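Local coordinates for putative oxidoreductase FAD-binding subunit (Sulfolobus tokodaii, PDB 4ZOH), which probably serves as the FAD-binding subunit of a molybdopterin-dependent oxidoreductase, its flavin relaying electrons within the multisubunit enzyme, at residues 184-196 against 203-215. Residues are numbered along the deposited sequence; the frame is centred on the assembly and turned at random.
With FAD (flavin-adenine dinucleotide), chain H.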
loop_
_atom_site.group_PDB
_atom_site.type_symbol
_atom_site.label_atom_id
_atom_site.label_comp_id
_atom_site.label_asym_id
_atom_site.label_seq_id
_atom_site.Cartn_x
_atom_site.Cartn_y
_atom_site.Cartn_z
ATOM N N GLY B 184 -2.649 -14.362 -35.857
ATOM C CA GLY B 184 -1.835 -14.815 -34.762
ATOM C C GLY B 184 -1.800 -16.314 -34.485
ATOM O O GLY B 184 -0.855 -16.784 -33.887
ATOM N N ASP B 185 -2.800 -17.080 -34.934
ATOM C CA ASP B 185 -2.868 -18.524 -34.629
ATOM C C ASP B 185 -1.836 -19.280 -35.474
ATOM O O ASP B 185 -1.395 -18.756 -36.522
ATOM C CB ASP B 185 -4.238 -19.104 -35.022
ATOM C CG ASP B 185 -5.408 -18.539 -34.249
ATOM O OD1 ASP B 185 -5.235 -17.815 -33.237
ATOM O OD2 ASP B 185 -6.559 -18.841 -34.677
ATOM N N PHE B 186 -1.477 -20.499 -35.041
ATOM C CA PHE B 186 -0.843 -21.499 -35.863
ATOM C C PHE B 186 -1.774 -21.904 -37.048
ATOM O O PHE B 186 -3.018 -21.721 -37.021
ATOM C CB PHE B 186 -0.622 -22.730 -35.013
ATOM C CG PHE B 186 0.655 -22.687 -34.220
ATOM C CD1 PHE B 186 1.833 -23.194 -34.756
ATOM C CD2 PHE B 186 0.697 -22.087 -32.919
ATOM C CE1 PHE B 186 3.022 -23.176 -34.017
ATOM C CE2 PHE B 186 1.901 -22.055 -32.208
ATOM C CZ PHE B 186 3.047 -22.606 -32.752
ATOM N N ALA B 187 -1.181 -22.454 -38.086
ATOM C CA ALA B 187 -1.968 -22.948 -39.244
ATOM C C ALA B 187 -2.962 -24.060 -38.918
ATOM O O ALA B 187 -2.581 -25.011 -38.259
ATOM C CB ALA B 187 -1.022 -23.429 -40.333
ATOM N N ILE B 188 -4.218 -23.895 -39.351
ATOM C CA ILE B 188 -5.177 -24.997 -39.452
ATOM C C ILE B 188 -4.748 -25.855 -40.670
ATOM O O ILE B 188 -4.687 -27.083 -40.597
ATOM C CB ILE B 188 -6.634 -24.518 -39.682
ATOM C CG1 ILE B 188 -7.228 -23.839 -38.419
ATOM C CG2 ILE B 188 -7.506 -25.713 -40.108
ATOM C CD1 ILE B 188 -8.353 -22.886 -38.707
ATOM N N VAL B 189 -4.477 -25.189 -41.791
ATOM C CA VAL B 189 -3.838 -25.798 -42.964
ATOM C C VAL B 189 -2.822 -24.774 -43.529
ATOM O O VAL B 189 -3.127 -23.594 -43.615
ATOM C CB VAL B 189 -4.884 -26.164 -44.047
ATOM C CG1 VAL B 189 -4.141 -26.718 -45.255
ATOM C CG2 VAL B 189 -5.922 -27.195 -43.525
ATOM N N GLY B 190 -1.633 -25.214 -43.885
ATOM C CA GLY B 190 -0.721 -24.334 -44.613
ATOM C C GLY B 190 -0.227 -24.937 -45.920
ATOM O O GLY B 190 0.207 -26.085 -45.943
ATOM N N VAL B 191 -0.279 -24.141 -47.001
ATOM C CA VAL B 191 0.228 -24.586 -48.320
ATOM C C VAL B 191 1.240 -23.568 -48.878
ATOM O O VAL B 191 0.908 -22.365 -49.053
ATOM C CB VAL B 191 -0.884 -24.866 -49.371
ATOM C CG1 VAL B 191 -0.270 -25.484 -50.659
ATOM C CG2 VAL B 191 -1.982 -25.773 -48.826
ATOM N N ALA B 192 2.468 -24.056 -49.062
ATOM C CA ALA B 192 3.557 -23.273 -49.627
ATOM C C ALA B 192 3.885 -23.684 -51.059
ATOM O O ALA B 192 4.229 -24.849 -51.304
ATOM C CB ALA B 192 4.830 -23.378 -48.786
ATOM N N LEU B 193 3.830 -22.717 -51.967
ATOM C CA LEU B 193 4.050 -23.029 -53.372
ATOM C C LEU B 193 5.248 -22.249 -53.938
ATOM O O LEU B 193 5.391 -21.039 -53.686
ATOM C CB LEU B 193 2.792 -22.695 -54.196
ATOM C CG LEU B 193 2.781 -23.256 -55.654
ATOM C CD1 LEU B 193 1.396 -23.757 -56.031
ATOM C CD2 LEU B 193 3.192 -22.144 -56.612
ATOM N N LEU B 194 6.065 -22.969 -54.704
ATOM C CA LEU B 194 7.042 -22.368 -55.625
ATOM C C LEU B 194 6.893 -22.956 -57.037
ATOM O O LEU B 194 6.780 -24.177 -57.221
ATOM C CB LEU B 194 8.444 -22.651 -55.169
ATOM C CG LEU B 194 9.091 -21.652 -54.219
ATOM C CD1 LEU B 194 10.193 -22.394 -53.516
ATOM C CD2 LEU B 194 9.635 -20.462 -54.999
ATOM N N LEU B 195 6.916 -22.078 -58.031
ATOM C CA LEU B 195 6.938 -22.534 -59.425
ATOM C C LEU B 195 7.649 -21.517 -60.279
ATOM O O LEU B 195 7.691 -20.288 -59.951
ATOM C CB LEU B 195 5.506 -22.773 -59.953
ATOM C CG LEU B 195 4.608 -21.546 -60.216
ATOM C CD1 LEU B 195 4.980 -20.887 -61.535
ATOM C CD2 LEU B 195 3.123 -21.895 -60.277
ATOM N N LYS B 196 8.139 -22.029 -61.412
ATOM C CA LYS B 196 8.781 -21.198 -62.436
ATOM C C LYS B 196 8.268 -21.582 -63.821
ATOM O O LYS B 196 8.132 -22.781 -64.178
ATOM C CB LYS B 196 10.296 -21.333 -62.352
ATOM C CG LYS B 196 11.119 -20.430 -63.287
ATOM C CD LYS B 196 12.531 -21.028 -63.319
ATOM C CE LYS B 196 13.539 -20.196 -64.095
ATOM N NZ LYS B 196 13.467 -18.776 -63.677
ATOM N N GLU B 203 7.724 -25.148 -65.801
ATOM C CA GLU B 203 9.083 -25.708 -65.786
ATOM C C GLU B 203 9.475 -26.417 -64.448
ATOM O O GLU B 203 9.972 -27.538 -64.451
ATOM C CB GLU B 203 10.066 -24.580 -66.213
ATOM C CG GLU B 203 11.522 -24.896 -65.989
ATOM C CD GLU B 203 12.463 -23.920 -66.654
ATOM O OE1 GLU B 203 13.490 -24.407 -67.138
ATOM O OE2 GLU B 203 12.230 -22.681 -66.698
ATOM N N ASP B 204 9.238 -25.777 -63.305
ATOM C CA ASP B 204 9.424 -26.450 -61.976
ATOM C C ASP B 204 8.217 -26.097 -61.102
ATOM O O ASP B 204 7.618 -25.028 -61.273
ATOM C CB ASP B 204 10.727 -25.964 -61.367
ATOM C CG ASP B 204 11.139 -26.700 -60.066
ATOM O OD1 ASP B 204 10.707 -27.833 -59.739
ATOM O OD2 ASP B 204 11.986 -26.112 -59.371
ATOM N N VAL B 205 7.780 -27.028 -60.267
ATOM C CA VAL B 205 6.740 -26.712 -59.289
ATOM C C VAL B 205 7.025 -27.440 -57.971
ATOM O O VAL B 205 7.478 -28.569 -57.984
ATOM C CB VAL B 205 5.321 -26.943 -59.820
ATOM C CG1 VAL B 205 5.130 -28.411 -60.211
ATOM C CG2 VAL B 205 4.267 -26.442 -58.822
ATOM N N ARG B 206 6.850 -26.745 -56.840
ATOM C CA ARG B 206 7.037 -27.386 -55.524
ATOM C C ARG B 206 5.925 -26.978 -54.592
ATOM O O ARG B 206 5.589 -25.794 -54.482
ATOM C CB ARG B 206 8.400 -27.023 -54.943
ATOM C CG ARG B 206 9.583 -27.442 -55.795
ATOM C CD ARG B 206 10.455 -26.227 -56.020
ATOM N NE ARG B 206 11.763 -26.538 -56.558
ATOM C CZ ARG B 206 12.809 -27.010 -55.886
ATOM N NH1 ARG B 206 12.767 -27.253 -54.576
ATOM N NH2 ARG B 206 13.942 -27.245 -56.539
ATOM N N ILE B 207 5.316 -27.975 -53.969
ATOM C CA ILE B 207 4.173 -27.743 -53.091
ATOM C C ILE B 207 4.373 -28.380 -51.710
ATOM O O ILE B 207 4.572 -29.620 -51.601
ATOM C CB ILE B 207 2.878 -28.199 -53.739
ATOM C CG1 ILE B 207 2.727 -27.507 -55.098
ATOM C CG2 ILE B 207 1.726 -27.840 -52.821
ATOM C CD1 ILE B 207 1.481 -27.852 -55.881
ATOM N N GLY B 208 4.415 -27.541 -50.658
ATOM C CA GLY B 208 4.600 -28.099 -49.294
ATOM C C GLY B 208 3.342 -27.972 -48.441
ATOM O O GLY B 208 2.643 -26.959 -48.491
ATOM N N LEU B 209 3.056 -29.017 -47.672
ATOM C CA LEU B 209 1.905 -29.020 -46.823
ATOM C C LEU B 209 2.335 -29.138 -45.367
ATOM O O LEU B 209 3.084 -30.039 -44.965
ATOM C CB LEU B 209 0.944 -30.171 -47.174
ATOM C CG LEU B 209 0.343 -30.390 -48.574
ATOM C CD1 LEU B 209 -0.622 -31.578 -48.489
ATOM C CD2 LEU B 209 -0.303 -29.144 -49.186
ATOM N N THR B 210 1.804 -28.220 -44.583
ATOM C CA THR B 210 1.950 -28.272 -43.153
ATOM C C THR B 210 0.582 -28.332 -42.465
ATOM O O THR B 210 -0.476 -27.993 -43.054
ATOM C CB THR B 210 2.849 -27.115 -42.640
ATOM O OG1 THR B 210 3.197 -27.372 -41.265
ATOM C CG2 THR B 210 2.143 -25.763 -42.803
ATOM N N ALA B 211 0.642 -28.784 -41.219
ATOM C CA ALA B 211 -0.486 -28.940 -40.273
ATOM C C ALA B 211 -1.447 -30.041 -40.619
ATOM O O ALA B 211 -2.528 -30.140 -39.989
ATOM C CB ALA B 211 -1.237 -27.624 -40.034
ATOM N N VAL B 212 -1.086 -30.845 -41.624
ATOM C CA VAL B 212 -1.971 -31.920 -42.104
ATOM C C VAL B 212 -1.341 -33.322 -42.055
ATOM O O VAL B 212 -1.902 -34.277 -42.602
ATOM C CB VAL B 212 -2.625 -31.616 -43.496
ATOM C CG1 VAL B 212 -3.565 -30.414 -43.407
ATOM C CG2 VAL B 212 -1.610 -31.398 -44.632
ATOM N N ASN B 213 -0.176 -33.432 -41.415
ATOM C CA ASN B 213 0.551 -34.693 -41.198
ATOM C C ASN B 213 1.413 -34.487 -39.967
ATOM O O ASN B 213 1.470 -33.378 -39.461
ATOM C CB ASN B 213 1.491 -34.992 -42.378
ATOM C CG ASN B 213 0.776 -35.021 -43.712
ATOM O OD1 ASN B 213 0.161 -36.028 -44.065
ATOM N ND2 ASN B 213 0.831 -33.920 -44.448
ATOM N N ASN B 214 2.132 -35.514 -39.530
ATOM C CA ASN B 214 3.015 -35.419 -38.358
ATOM C C ASN B 214 4.227 -34.571 -38.668
ATOM O O ASN B 214 4.772 -33.902 -37.765
ATOM C CB ASN B 214 3.441 -36.819 -37.876
ATOM C CG ASN B 214 4.266 -37.562 -38.926
ATOM O OD1 ASN B 214 3.877 -37.617 -40.085
ATOM N ND2 ASN B 214 5.418 -38.108 -38.537
ATOM N N VAL B 215 4.669 -34.606 -39.936
ATOM C CA VAL B 215 5.731 -33.705 -40.432
ATOM C C VAL B 215 5.278 -33.129 -41.766
ATOM O O VAL B 215 4.276 -33.598 -42.301
ATOM C CB VAL B 215 7.125 -34.361 -40.572
ATOM C CG1 VAL B 215 7.653 -34.816 -39.220
ATOM C CG2 VAL B 215 7.133 -35.504 -41.612
HETATM P PA FAD H . 13.077 -21.668 -28.520
HETATM O O1A FAD H . 11.736 -21.613 -27.870
HETATM O O2A FAD H . 14.231 -20.945 -27.968
HETATM O O5B FAD H . 13.536 -23.156 -28.644
HETATM C C5B FAD H . 12.598 -24.169 -29.122
HETATM C C4B FAD H . 13.340 -25.617 -29.119
HETATM O O4B FAD H . 14.577 -25.630 -29.938
HETATM C C3B FAD H . 13.832 -25.894 -27.703
HETATM O O3B FAD H . 13.667 -27.262 -27.422
HETATM C C2B FAD H . 15.315 -25.456 -27.693
HETATM O O2B FAD H . 16.123 -26.126 -26.717
HETATM C C1B FAD H . 15.767 -25.874 -29.051
HETATM N N9A FAD H . 16.633 -25.018 -29.852
HETATM C C8A FAD H . 16.536 -23.712 -30.086
HETATM N N7A FAD H . 17.496 -23.344 -30.965
HETATM C C5A FAD H . 18.198 -24.458 -31.286
HETATM C C6A FAD H . 19.284 -24.720 -32.149
HETATM N N6A FAD H . 19.784 -23.705 -32.848
HETATM N N1A FAD H . 19.777 -25.969 -32.240
HETATM C C2A FAD H . 19.214 -27.013 -31.579
HETATM N N3A FAD H . 18.190 -26.792 -30.749
HETATM C C4A FAD H . 17.654 -25.528 -30.585
HETATM N N1 FAD H . 5.169 -20.816 -34.942
HETATM C C2 FAD H . 4.673 -21.034 -36.224
HETATM O O2 FAD H . 5.308 -21.723 -36.996
HETATM N N3 FAD H . 3.494 -20.480 -36.625
HETATM C C4 FAD H . 2.760 -19.722 -35.774
HETATM O O4 FAD H . 1.723 -19.206 -36.204
HETATM C C4X FAD H . 3.231 -19.519 -34.459
HETATM N N5 FAD H . 2.491 -18.744 -33.594
HETATM C C5X FAD H . 2.970 -18.568 -32.261
HETATM C C6 FAD H . 2.181 -17.836 -31.379
HETATM C C7 FAD H . 2.630 -17.611 -30.069
HETATM C C7M FAD H . 1.703 -16.784 -29.150
HETATM C C8 FAD H . 3.857 -18.158 -29.641
HETATM C C8M FAD H . 4.404 -17.982 -28.198
HETATM C C9 FAD H . 4.631 -18.941 -30.517
HETATM C C9A FAD H . 4.195 -19.126 -31.831
HETATM N N10 FAD H . 4.937 -19.901 -32.750
HETATM C C10 FAD H . 4.433 -20.069 -34.053
HETATM C "C1'" FAD H . 6.205 -20.529 -32.393
HETATM C "C2'" FAD H . 7.388 -19.573 -32.635
HETATM O "O2'" FAD H . 7.600 -19.481 -34.059
HETATM C "C3'" FAD H . 8.677 -20.013 -31.887
HETATM O "O3'" FAD H . 9.544 -18.877 -31.931
HETATM C "C4'" FAD H . 9.382 -21.196 -32.530
HETATM O "O4'" FAD H . 8.438 -22.258 -32.668
HETATM C "C5'" FAD H . 10.588 -21.682 -31.698
HETATM O "O5'" FAD H . 11.687 -20.801 -32.050
HETATM P P FAD H . 12.488 -20.054 -30.916
HETATM O O1P FAD H . 13.702 -19.448 -31.539
HETATM O O2P FAD H . 11.595 -19.147 -30.160
HETATM O O3P FAD H . 12.920 -21.324 -30.083
HETATM O O HOH W 1 -4.482 -28.693 -38.616
#
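Lys196 O accepts two weak backbone bonds, from Glu203 N at 2.9 Å and Asp204 N at 3.3 Å, because both residues face Lys196 in a classic beta bulge. Beyond it the strands run antiparallel at 177°, and alternate residues pair through straight bonds such as Gly208 N to Ala192 O (2.8 Å). On one face Val191 straddles its neighbours: CG1, anti to the backbone N (chi1 -173°), meets Ile207 CG2 at 3.8 Å, while CG2 lies beside Leu209 CD2. Helix 257-276 packs over Val191 and Leu193. On the other face Arg206 NE reaches Asp204 OD2 (2.9 Å) in the guanidinium plane, with Tyr172 OH as a second partner of that oxygen, and NH1 binds Asp127 and Ala125. Thr210 CG2 lies 3.7 Å from Gly190 CA, where a side chain would collide. At the other end of the hairpin, a water bridges Ile188 O and Ala211 O, and Phe186 lays a ring face against the isoalloxazine, CZ 3.2 Å from FAD C10. Without the ring, as with an alanine here, that flavin face is likely to lose its aromatic cover. The pairing is a bulged beta hairpin in the CO dehydrogenase flavoprotein C-terminal domain, its leading loop contributing to the FAD pocket.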